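Local coordinates for DUF2235 domain-containing protein (PDB 4O5P) that acts as a type VI secretion phospholipase effector (Tle1) of Pseudomonas aeruginosa and probably hydrolyses phospholipids with an alpha/beta-hydrolase type catalytic domain, at residues G110-Y115 with V154-Y159; D754-I759 with L810-V815. All blocks are in the same frame, centred on the assembly; numbering follows the deposited sequence.

In the fold
Interaction 1 is a buried contact in the alpha/beta-hydrolase part of the chain, where strand 111-116, beside strand 62-71 in the mixed sheet, receives helix 139-162. Interaction 2 lies at the surface near the modelled C-terminal end, where the loop after strand 749-753 meets helix 803-814. The two do not touch: their centres are 48 Å apart and their nearest atoms about 32 Å apart, and interaction 1 is complete in sequence before interaction 2 begins. The probable catalytic triad, Ser237, His379 and Asp281, belongs to neither. Interaction 1 shares the mixed sheet with strand 225-236, which leads into the probable nucleophile elbow at Ser237.

Interaction 1: G110-Y115 with V154-Y159; sequences GIFKYY and VDALFY
Phe112 and Tyr114, two residues apart on strand 111-115, both turn their rings toward helix 154-159, and Ala156 is the small residue on which both converge. Phe112 is the one to follow outward. Its CG lies anti to its own carbonyl carbon (chi1 -65°), which carries the ring out from the strand to the helix. From CB the chain reaches CG, 4.0 Å from Ala156 CB, and CD1 and CD2 lie at similar range from the same methyl. That methyl stands over the middle of one face, 4.0 Å from the ring centroid and only 12° off the ring normal, a clear CH-pi contact. Further out, CE1 and CE2 approach Ala156 O, and CZ comes to 3.5 Å from that carbonyl oxygen. CE2 and CZ also meet Tyr159 CD1, which sits at the edge of the Phe112 ring, near its plane; CE2 is 4.0 Å from it.

Tyr114 makes the polar part. Its OH donates to Asp155 OD2 at 3.1 Å, using the anti lone pair of that oxygen, with the ring and carboxylate planes 76° apart. The OH also packs 3.4 Å from Ala156 CB, which lies at the ring's edge. The other carboxylate oxygen, Asp155 OD1, accepts a hydrogen bond from Leu166 N, so the aspartate joins the strand to the chain just beyond the helix.

The short axes of strand 111-115 and helix 154-159 approach to 9.7 Å and run roughly antiparallel. Backbone bonds from Phe112 and Tyr114 join this strand to strand 62-71, whose Ile65 also touches Phe112. This is the packing of a helix against a mostly parallel sheet, as in the alpha/beta-hydrolase fold.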
loop_
_atom_site.group_PDB
_atom_site.type_symbol
_atom_site.label_atom_id
_atom_site.label_comp_id
_atom_site.label_asym_id
_atom_site.label_seq_id
_atom_site.Cartn_x
_atom_site.Cartn_y
_atom_site.Cartn_z
ATOM N N GLY A 110 8.192 -28.736 -4.946
ATOM C CA GLY A 110 7.279 -27.912 -5.723
ATOM C C GLY A 110 6.638 -26.740 -4.999
ATOM O O GLY A 110 5.788 -26.038 -5.560
ATOM N N ILE A 111 7.032 -26.526 -3.749
ATOM C CA ILE A 111 6.520 -25.394 -2.997
ATOM C C ILE A 111 7.617 -24.349 -2.817
ATOM O O ILE A 111 8.712 -24.670 -2.340
ATOM C CB ILE A 111 5.964 -25.832 -1.631
ATOM C CG1 ILE A 111 4.854 -26.862 -1.821
ATOM C CG2 ILE A 111 5.422 -24.629 -0.863
ATOM C CD1 ILE A 111 4.275 -27.374 -0.514
ATOM N N PHE A 112 7.305 -23.107 -3.203
ATOM C CA PHE A 112 8.245 -21.981 -3.160
ATOM C C PHE A 112 7.591 -20.805 -2.441
ATOM O O PHE A 112 6.369 -20.657 -2.483
ATOM C CB PHE A 112 8.573 -21.520 -4.584
ATOM C CG PHE A 112 9.296 -22.541 -5.402
ATOM C CD1 PHE A 112 8.599 -23.545 -6.065
ATOM C CD2 PHE A 112 10.680 -22.487 -5.526
ATOM C CE1 PHE A 112 9.284 -24.501 -6.822
ATOM C CE2 PHE A 112 11.360 -23.427 -6.278
ATOM C CZ PHE A 112 10.669 -24.436 -6.924
ATOM N N LYS A 113 8.393 -19.968 -1.785
ATOM C CA LYS A 113 7.866 -18.713 -1.239
ATOM C C LYS A 113 8.837 -17.556 -1.473
ATOM O O LYS A 113 10.068 -17.744 -1.488
ATOM C CB LYS A 113 7.474 -18.844 0.245
ATOM C CG LYS A 113 8.612 -18.774 1.246
ATOM C CD LYS A 113 8.089 -19.120 2.641
ATOM C CE LYS A 113 9.132 -18.880 3.727
ATOM N NZ LYS A 113 8.617 -19.272 5.085
ATOM N N TYR A 114 8.271 -16.366 -1.681
ATOM C CA TYR A 114 9.050 -15.189 -2.012
ATOM C C TYR A 114 8.523 -13.993 -1.236
ATOM O O TYR A 114 7.303 -13.838 -1.070
ATOM C CB TYR A 114 8.965 -14.905 -3.512
ATOM C CG TYR A 114 9.513 -16.017 -4.383
ATOM C CD1 TYR A 114 10.871 -16.109 -4.647
ATOM C CD2 TYR A 114 8.666 -16.963 -4.951
ATOM C CE1 TYR A 114 11.382 -17.119 -5.460
ATOM C CE2 TYR A 114 9.159 -17.978 -5.753
ATOM C CZ TYR A 114 10.521 -18.049 -6.002
ATOM O OH TYR A 114 11.014 -19.049 -6.806
ATOM N N TYR A 115 9.435 -13.155 -0.756
ATOM C CA TYR A 115 9.056 -11.960 -0.007
ATOM C C TYR A 115 9.573 -10.727 -0.707
ATOM O O TYR A 115 10.736 -10.669 -1.088
ATOM C CB TYR A 115 9.629 -11.995 1.419
ATOM C CG TYR A 115 9.486 -10.666 2.138
ATOM C CD1 TYR A 115 8.279 -10.293 2.729
ATOM C CD2 TYR A 115 10.550 -9.767 2.197
ATOM C CE1 TYR A 115 8.140 -9.068 3.373
ATOM C CE2 TYR A 115 10.420 -8.545 2.830
ATOM C CZ TYR A 115 9.219 -8.200 3.410
ATOM O OH TYR A 115 9.098 -6.993 4.055
ATOM N N VAL A 154 9.289 -17.130 -12.857
ATOM C CA VAL A 154 10.230 -17.677 -13.811
ATOM C C VAL A 154 11.264 -18.480 -13.024
ATOM O O VAL A 154 11.575 -19.612 -13.390
ATOM C CB VAL A 154 10.905 -16.570 -14.657
ATOM C CG1 VAL A 154 12.116 -17.124 -15.402
ATOM C CG2 VAL A 154 9.927 -15.959 -15.644
ATOM N N ASP A 155 11.760 -17.894 -11.931
ATOM C CA ASP A 155 12.737 -18.535 -11.052
ATOM C C ASP A 155 12.235 -19.860 -10.492
ATOM O O ASP A 155 12.965 -20.842 -10.483
ATOM C CB ASP A 155 13.109 -17.601 -9.897
ATOM C CG ASP A 155 14.196 -18.180 -9.001
ATOM O OD1 ASP A 155 15.353 -18.265 -9.455
ATOM O OD2 ASP A 155 13.907 -18.547 -7.839
ATOM N N ALA A 156 10.990 -19.877 -10.024
ATOM C CA ALA A 156 10.389 -21.094 -9.492
ATOM C C ALA A 156 10.354 -22.210 -10.534
ATOM O O ALA A 156 10.717 -23.352 -10.231
ATOM C CB ALA A 156 8.991 -20.812 -8.947
ATOM N N LEU A 157 9.926 -21.885 -11.758
ATOM C CA LEU A 157 9.906 -22.911 -12.812
ATOM C C LEU A 157 11.330 -23.364 -13.148
ATOM O O LEU A 157 11.604 -24.555 -13.253
ATOM C CB LEU A 157 9.199 -22.391 -14.072
ATOM C CG LEU A 157 8.749 -23.416 -15.119
ATOM C CD1 LEU A 157 8.023 -24.586 -14.459
ATOM C CD2 LEU A 157 7.858 -22.776 -16.173
ATOM N N PHE A 158 12.219 -22.386 -13.304
ATOM C CA PHE A 158 13.618 -22.597 -13.641
ATOM C C PHE A 158 14.258 -23.561 -12.661
ATOM O O PHE A 158 14.982 -24.469 -13.065
ATOM C CB PHE A 158 14.342 -21.250 -13.590
ATOM C CG PHE A 158 15.710 -21.249 -14.211
ATOM C CD1 PHE A 158 15.860 -21.163 -15.589
ATOM C CD2 PHE A 158 16.849 -21.278 -13.413
ATOM C CE1 PHE A 158 17.116 -21.145 -16.168
ATOM C CE2 PHE A 158 18.122 -21.257 -13.985
ATOM C CZ PHE A 158 18.254 -21.189 -15.366
ATOM N N TYR A 159 13.988 -23.378 -11.372
ATOM C CA TYR A 159 14.529 -24.293 -10.371
ATOM C C TYR A 159 13.849 -25.636 -10.475
ATOM O O TYR A 159 14.491 -26.677 -10.302
ATOM C CB TYR A 159 14.360 -23.757 -8.949
ATOM C CG TYR A 159 15.061 -24.609 -7.899
ATOM C CD1 TYR A 159 14.428 -25.704 -7.316
ATOM C CD2 TYR A 159 16.356 -24.314 -7.500
ATOM C CE1 TYR A 159 15.073 -26.477 -6.365
ATOM C CE2 TYR A 159 17.005 -25.072 -6.558
ATOM C CZ TYR A 159 16.361 -26.152 -5.994
ATOM O OH TYR A 159 17.012 -26.906 -5.051
#

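Interaction 2: D754-I759 with L810-V815; sequences DPLTGI and LAQQTV
Leu756 leans from a surface loop onto the end of helix 803-814, meeting Ala811 and Gln812, and onto Val815 that follows them. The loop 754-759 follows strand 749-753 as a compact turn built on Asp754: Gly758 N bonds to Asp754 O and Asp754 N to Ile759 O, while the aspartate side chain reaches back over the turn. Its OD1 accepts a weak bond from Leu756 N, in the manner of an Asx turn. Gly758 takes a positive phi of 86°.

Between the two segments, the apolar contacts all involve Leu756. Its CB, at the root of the side chain, sits 4.2 Å from Ala811 CB, and the CD1 methyl at its tip lies 3.9 Å from Val815 CG2, one turn further along. Val808, a turn earlier on the helix, also touches Asp754, Thr757 and Ile759.

Polar groups pass close without bonding. Asp754 OD1 and Gln812 NE2 are 3.5 Å apart, the two side chains running past one another head to tail with carboxylate and amide planes 86° apart. Gln812 is bent at its second torsion (chi2 -66°); its side chain and that of Leu756 cross at about a right angle, with Gln812 NE2 3.2 Å from Leu756 CD1. Around the glutamine lie Thr186, Leu713 and Ala714.

Within the helix, Leu810 O accepts from both Thr814 N and Thr814 OG1, which reach it from opposite faces of the carbonyl plane, the hydroxyl at 3.0 Å.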
loop_
_atom_site.group_PDB
_atom_site.type_symbol
_atom_site.label_atom_id
_atom_site.label_comp_id
_atom_site.label_asym_id
_atom_site.label_seq_id
_atom_site.Cartn_x
_atom_site.Cartn_y
_atom_site.Cartn_z
ATOM N N ASP A 754 8.353 27.972 -12.232
ATOM C CA ASP A 754 9.511 27.106 -12.095
ATOM C C ASP A 754 10.066 27.258 -10.674
ATOM O O ASP A 754 10.331 28.379 -10.231
ATOM C CB ASP A 754 10.560 27.518 -13.132
ATOM C CG ASP A 754 11.870 26.799 -12.962
ATOM O OD1 ASP A 754 11.858 25.651 -12.483
ATOM O OD2 ASP A 754 12.926 27.371 -13.329
ATOM N N PRO A 755 10.234 26.138 -9.946
ATOM C CA PRO A 755 10.748 26.198 -8.569
ATOM C C PRO A 755 12.201 26.691 -8.501
ATOM O O PRO A 755 12.590 27.344 -7.532
ATOM C CB PRO A 755 10.691 24.737 -8.113
ATOM C CG PRO A 755 9.676 24.095 -8.974
ATOM C CD PRO A 755 9.792 24.776 -10.308
ATOM N N LEU A 756 12.997 26.362 -9.513
ATOM C CA LEU A 756 14.414 26.722 -9.504
ATOM C C LEU A 756 14.663 28.221 -9.657
ATOM O O LEU A 756 15.527 28.779 -8.983
ATOM C CB LEU A 756 15.177 25.957 -10.586
ATOM C CG LEU A 756 15.102 24.430 -10.499
ATOM C CD1 LEU A 756 16.166 23.809 -11.387
ATOM C CD2 LEU A 756 15.269 23.974 -9.066
ATOM N N THR A 757 13.920 28.864 -10.550
ATOM C CA THR A 757 14.163 30.263 -10.867
ATOM C C THR A 757 13.073 31.199 -10.344
ATOM O O THR A 757 13.298 32.401 -10.220
ATOM C CB THR A 757 14.262 30.452 -12.371
ATOM O OG1 THR A 757 14.679 31.788 -12.669
ATOM C CG2 THR A 757 12.933 30.228 -12.971
ATOM N N GLY A 758 11.894 30.656 -10.044
ATOM C CA GLY A 758 10.783 31.480 -9.602
ATOM C C GLY A 758 9.959 32.078 -10.736
ATOM O O GLY A 758 8.932 32.714 -10.493
ATOM N N ILE A 759 10.399 31.863 -11.975
ATOM C CA ILE A 759 9.760 32.459 -13.156
ATOM C C ILE A 759 8.373 31.870 -13.432
ATOM O O ILE A 759 8.153 30.670 -13.266
ATOM C CB ILE A 759 10.684 32.346 -14.405
ATOM C CG1 ILE A 759 11.921 33.237 -14.230
ATOM C CG2 ILE A 759 9.971 32.750 -15.673
ATOM C CD1 ILE A 759 13.045 32.949 -15.236
ATOM N N LEU A 810 17.844 27.064 -18.921
ATOM C CA LEU A 810 19.237 27.015 -18.498
ATOM C C LEU A 810 19.354 26.324 -17.128
ATOM O O LEU A 810 20.179 25.401 -16.939
ATOM C CB LEU A 810 19.808 28.435 -18.445
ATOM C CG LEU A 810 21.204 28.561 -17.855
ATOM C CD1 LEU A 810 22.167 27.746 -18.692
ATOM C CD2 LEU A 810 21.625 30.020 -17.797
ATOM N N ALA A 811 18.506 26.743 -16.188
ATOM C CA ALA A 811 18.522 26.136 -14.847
ATOM C C ALA A 811 18.205 24.637 -14.877
ATOM O O ALA A 811 18.938 23.818 -14.304
ATOM C CB ALA A 811 17.557 26.860 -13.918
ATOM N N GLN A 812 17.102 24.292 -15.534
ATOM C CA GLN A 812 16.685 22.902 -15.693
ATOM C C GLN A 812 17.760 22.042 -16.359
ATOM O O GLN A 812 18.019 20.914 -15.930
ATOM C CB GLN A 812 15.394 22.845 -16.511
ATOM C CG GLN A 812 14.148 23.293 -15.772
ATOM C CD GLN A 812 13.785 22.357 -14.629
ATOM O OE1 GLN A 812 13.475 21.178 -14.837
ATOM N NE2 GLN A 812 13.823 22.878 -13.412
ATOM N N GLN A 813 18.381 22.580 -17.407
ATOM C CA GLN A 813 19.454 21.899 -18.136
ATOM C C GLN A 813 20.647 21.617 -17.242
ATOM O O GLN A 813 21.302 20.576 -17.376
ATOM C CB GLN A 813 19.953 22.755 -19.306
ATOM C CG GLN A 813 19.263 22.535 -20.642
ATOM C CD GLN A 813 19.598 23.634 -21.634
ATOM O OE1 GLN A 813 20.249 24.627 -21.288
ATOM N NE2 GLN A 813 19.146 23.472 -22.870
ATOM N N THR A 814 20.966 22.565 -16.362
ATOM C CA THR A 814 22.127 22.382 -15.491
ATOM C C THR A 814 21.964 21.136 -14.615
ATOM O O THR A 814 22.880 20.316 -14.520
ATOM C CB THR A 814 22.443 23.644 -14.668
ATOM O OG1 THR A 814 22.749 24.723 -15.563
ATOM C CG2 THR A 814 23.639 23.405 -13.760
ATOM N N VAL A 815 20.789 20.975 -14.009
ATOM C CA VAL A 815 20.477 19.749 -13.281
ATOM C C VAL A 815 20.500 18.531 -14.210
ATOM O O VAL A 815 21.196 17.548 -13.947
ATOM C CB VAL A 815 19.095 19.826 -12.612
ATOM C CG1 VAL A 815 18.884 18.632 -11.694
ATOM C CG2 VAL A 815 18.959 21.116 -11.836
#